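PDB 4CZX: PAN2-PAN3 deadenylation complex catalytic subunit pan2 from Neurospora crassa, which is predicted to be the catalytic subunit of a cytoplasmic deadenylase that shortens the poly(A) tails of mRNA, represented here by its N-terminal WD40 domain. Local coordinates for residues Asp154-Ile165 with Ala168-Pro179. Numbering follows the deposited sequence.
Sequences DQYSFLKMSRYI and ATNKGTVNILDP
S157 and F158 both face A168 in a classic beta bulge: S157 N gives A168 O a short bond of 2.7 Å, F158 N adds a weak one, and A168 N returns a bond to F158 O. Farther along, I165 and L177 form an antiparallel hydrogen-bonded pair: I165 O accepts from L177 N at 2.8 Å, I165 N donates back to L177 O, and both side chains lie on one face, CB to CB 4.0 Å. Beside the bulge, Y156 has CG anti to the carbonyl carbon (chi1 -65°), which carries its hydroxyl to N175, whose ND2 donates to Y156 OH at 2.8 Å, almost straight at 171°. The second N-H of this amide goes to D154 OD2 (2.9 Å), met from above the carboxylate plane, while N175 OD1 takes a hydrogen from Q187. Asparagine suits this buried place because it serves two acceptors and a donor at once. Strands 156-161, 165-169 and 173-177 are the first three of a four-stranded antiparallel propeller blade, within the predicted fourth WD repeat. The type I turn T169-G172 links the last two; T169 OG1 accepts from K171 N in an ST turn, and at G172 (phi 98°) a CB would jam against K171 O, so the backbone calls for glycine. N170 N donates a hydrogen bond to Q155 O, and one water bridges Q155 N and N170 OD1. At the other end the compact apolar ring of P179 suits a place between a thioether methyl, M161 CE at P179 CB (3.6 Å), and an aromatic edge, Y164 CD1 at P179 CD (4.0 Å).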
# COMPACT_ATOMS: atom_id res chain seq x y z
N ASP A 154 31.07 -3.99 33.09
CA ASP A 154 31.71 -4.12 31.79
C ASP A 154 30.68 -4.33 30.69
O ASP A 154 29.71 -5.07 30.86
CB ASP A 154 32.73 -5.27 31.80
CG ASP A 154 33.91 -4.99 32.73
OD1 ASP A 154 34.47 -3.88 32.67
OD2 ASP A 154 34.27 -5.89 33.51
N GLN A 155 30.88 -3.67 29.56
CA GLN A 155 30.00 -3.82 28.41
C GLN A 155 30.63 -4.79 27.42
O GLN A 155 31.85 -4.80 27.26
CB GLN A 155 29.71 -2.46 27.77
CG GLN A 155 29.05 -1.48 28.74
CD GLN A 155 28.70 -0.17 28.09
OE1 GLN A 155 29.03 0.06 26.92
NE2 GLN A 155 28.02 0.70 28.83
N TYR A 156 29.80 -5.61 26.78
CA TYR A 156 30.32 -6.74 26.03
C TYR A 156 30.04 -6.69 24.53
O TYR A 156 28.95 -6.30 24.11
CB TYR A 156 29.74 -8.05 26.61
CG TYR A 156 30.21 -8.32 28.02
CD1 TYR A 156 31.56 -8.53 28.29
CD2 TYR A 156 29.32 -8.37 29.08
CE1 TYR A 156 32.01 -8.78 29.58
CE2 TYR A 156 29.75 -8.63 30.37
CZ TYR A 156 31.11 -8.83 30.62
OH TYR A 156 31.56 -9.08 31.89
N SER A 157 31.02 -7.12 23.73
CA SER A 157 30.84 -7.28 22.29
C SER A 157 30.65 -8.73 21.84
O SER A 157 30.10 -8.97 20.76
CB SER A 157 32.03 -6.68 21.54
OG SER A 157 32.15 -5.29 21.82
N PHE A 158 31.14 -9.68 22.63
CA PHE A 158 31.03 -11.12 22.36
C PHE A 158 30.79 -11.89 23.64
O PHE A 158 31.32 -11.52 24.70
CB PHE A 158 32.30 -11.71 21.72
CG PHE A 158 32.63 -11.15 20.37
CD1 PHE A 158 33.45 -10.04 20.26
CD2 PHE A 158 32.18 -11.76 19.22
CE1 PHE A 158 33.77 -9.52 19.01
CE2 PHE A 158 32.50 -11.25 17.98
CZ PHE A 158 33.30 -10.13 17.87
N LEU A 159 30.03 -12.97 23.51
CA LEU A 159 29.82 -13.95 24.57
C LEU A 159 29.85 -15.33 23.95
O LEU A 159 29.24 -15.54 22.91
CB LEU A 159 28.47 -13.73 25.27
CG LEU A 159 28.25 -12.43 26.05
CD1 LEU A 159 26.78 -12.30 26.45
CD2 LEU A 159 29.12 -12.43 27.29
N LYS A 160 30.56 -16.28 24.56
CA LYS A 160 30.43 -17.67 24.13
C LYS A 160 30.72 -18.63 25.28
O LYS A 160 31.71 -18.47 26.01
CB LYS A 160 31.34 -17.98 22.93
CG LYS A 160 31.28 -19.45 22.49
CD LYS A 160 31.75 -19.66 21.05
CE LYS A 160 31.84 -21.15 20.69
NZ LYS A 160 32.20 -21.35 19.25
N MET A 161 29.84 -19.61 25.42
CA MET A 161 29.96 -20.64 26.43
C MET A 161 30.79 -21.81 25.94
O MET A 161 30.52 -22.37 24.89
CB MET A 161 28.56 -21.12 26.83
CG MET A 161 28.55 -22.28 27.80
SD MET A 161 29.31 -21.90 29.40
CE MET A 161 29.12 -23.51 30.20
N SER A 162 31.82 -22.17 26.70
CA SER A 162 32.53 -23.42 26.49
C SER A 162 32.60 -24.12 27.83
O SER A 162 31.64 -24.75 28.25
CB SER A 162 33.93 -23.20 25.90
OG SER A 162 34.66 -22.22 26.62
N ARG A 163 33.75 -23.99 28.49
CA ARG A 163 33.91 -24.44 29.87
C ARG A 163 33.31 -23.38 30.80
O ARG A 163 32.71 -23.69 31.83
CB ARG A 163 35.39 -24.67 30.19
CG ARG A 163 35.63 -25.30 31.56
CD ARG A 163 37.13 -25.40 31.90
NE ARG A 163 37.90 -26.14 30.90
CZ ARG A 163 38.36 -27.38 31.07
NH1 ARG A 163 38.12 -28.02 32.20
NH2 ARG A 163 39.05 -27.96 30.10
N TYR A 164 33.49 -22.12 30.40
CA TYR A 164 32.97 -20.95 31.10
C TYR A 164 32.37 -20.04 30.05
O TYR A 164 32.55 -20.27 28.86
CB TYR A 164 34.07 -20.20 31.86
CG TYR A 164 34.90 -21.05 32.79
CD1 TYR A 164 34.36 -21.56 33.97
CD2 TYR A 164 36.22 -21.35 32.49
CE1 TYR A 164 35.11 -22.35 34.81
CE2 TYR A 164 36.99 -22.14 33.34
CZ TYR A 164 36.43 -22.63 34.50
OH TYR A 164 37.18 -23.42 35.34
N ILE A 165 31.68 -18.99 30.49
CA ILE A 165 31.21 -17.98 29.56
C ILE A 165 32.36 -17.01 29.31
O ILE A 165 32.79 -16.31 30.22
CB ILE A 165 29.98 -17.23 30.09
CG1 ILE A 165 28.78 -18.18 30.19
CG2 ILE A 165 29.63 -16.05 29.19
CD1 ILE A 165 27.58 -17.58 30.90
N ALA A 168 33.91 -11.00 25.87
CA ALA A 168 34.78 -9.93 25.38
C ALA A 168 34.13 -8.56 25.59
O ALA A 168 33.05 -8.29 25.07
CB ALA A 168 35.11 -10.14 23.92
N THR A 169 34.81 -7.71 26.35
CA THR A 169 34.36 -6.35 26.56
C THR A 169 34.66 -5.50 25.34
O THR A 169 35.46 -5.87 24.49
CB THR A 169 35.03 -5.69 27.76
OG1 THR A 169 36.35 -5.27 27.38
CG2 THR A 169 35.12 -6.65 28.93
N ASN A 170 34.05 -4.32 25.29
CA ASN A 170 34.32 -3.44 24.16
C ASN A 170 35.60 -2.65 24.38
O ASN A 170 35.90 -1.73 23.62
CB ASN A 170 33.13 -2.51 23.90
CG ASN A 170 32.72 -1.72 25.12
OD1 ASN A 170 33.39 -1.73 26.15
ND2 ASN A 170 31.60 -0.99 25.00
N LYS A 171 36.37 -3.02 25.41
CA LYS A 171 37.66 -2.36 25.69
C LYS A 171 38.86 -3.25 25.36
O LYS A 171 40.01 -2.83 25.54
CB LYS A 171 37.76 -1.91 27.15
CG LYS A 171 36.60 -1.08 27.67
CD LYS A 171 36.48 0.24 26.97
CE LYS A 171 35.19 0.95 27.39
NZ LYS A 171 35.03 2.29 26.75
N GLY A 172 38.60 -4.47 24.91
CA GLY A 172 39.67 -5.37 24.53
C GLY A 172 40.07 -6.39 25.59
O GLY A 172 41.01 -7.16 25.38
N THR A 173 39.38 -6.38 26.72
CA THR A 173 39.65 -7.38 27.76
C THR A 173 38.65 -8.52 27.64
O THR A 173 37.58 -8.35 27.07
CB THR A 173 39.56 -6.78 29.18
OG1 THR A 173 38.27 -6.19 29.36
CG2 THR A 173 40.61 -5.71 29.38
N VAL A 174 39.01 -9.68 28.18
CA VAL A 174 38.09 -10.80 28.23
C VAL A 174 37.78 -11.14 29.68
O VAL A 174 38.68 -11.39 30.46
CB VAL A 174 38.67 -12.03 27.52
CG1 VAL A 174 37.72 -13.23 27.69
CG2 VAL A 174 38.87 -11.72 26.05
N ASN A 175 36.49 -11.12 30.03
CA ASN A 175 36.07 -11.62 31.34
C ASN A 175 35.68 -13.08 31.24
O ASN A 175 34.91 -13.46 30.36
CB ASN A 175 34.90 -10.81 31.90
CG ASN A 175 35.28 -9.40 32.29
OD1 ASN A 175 36.45 -9.11 32.55
ND2 ASN A 175 34.30 -8.52 32.35
N ILE A 176 36.20 -13.90 32.14
CA ILE A 176 35.80 -15.30 32.21
C ILE A 176 34.75 -15.43 33.30
O ILE A 176 35.05 -15.28 34.49
CB ILE A 176 37.00 -16.21 32.47
CG1 ILE A 176 38.08 -15.94 31.42
CG2 ILE A 176 36.59 -17.69 32.46
CD1 ILE A 176 39.39 -16.57 31.74
N LEU A 177 33.52 -15.71 32.89
CA LEU A 177 32.38 -15.69 33.79
C LEU A 177 31.95 -17.09 34.21
O LEU A 177 31.85 -18.00 33.38
CB LEU A 177 31.19 -14.99 33.15
CG LEU A 177 31.37 -13.62 32.51
CD1 LEU A 177 30.02 -13.16 31.97
CD2 LEU A 177 31.92 -12.64 33.52
N ASP A 178 31.68 -17.25 35.50
CA ASP A 178 31.10 -18.49 35.99
C ASP A 178 29.75 -18.69 35.29
O ASP A 178 28.90 -17.79 35.29
CB ASP A 178 30.93 -18.45 37.51
CG ASP A 178 30.42 -19.76 38.07
OD1 ASP A 178 29.21 -20.04 37.92
OD2 ASP A 178 31.23 -20.50 38.67
N PRO A 179 29.55 -19.85 34.66
CA PRO A 179 28.33 -20.04 33.86
C PRO A 179 27.07 -20.20 34.70
O PRO A 179 25.97 -20.06 34.17
CB PRO A 179 28.63 -21.31 33.07
CG PRO A 179 29.60 -22.06 33.92
CD PRO A 179 30.45 -21.01 34.58
O HOH W 1 33.26 -1.92 29.03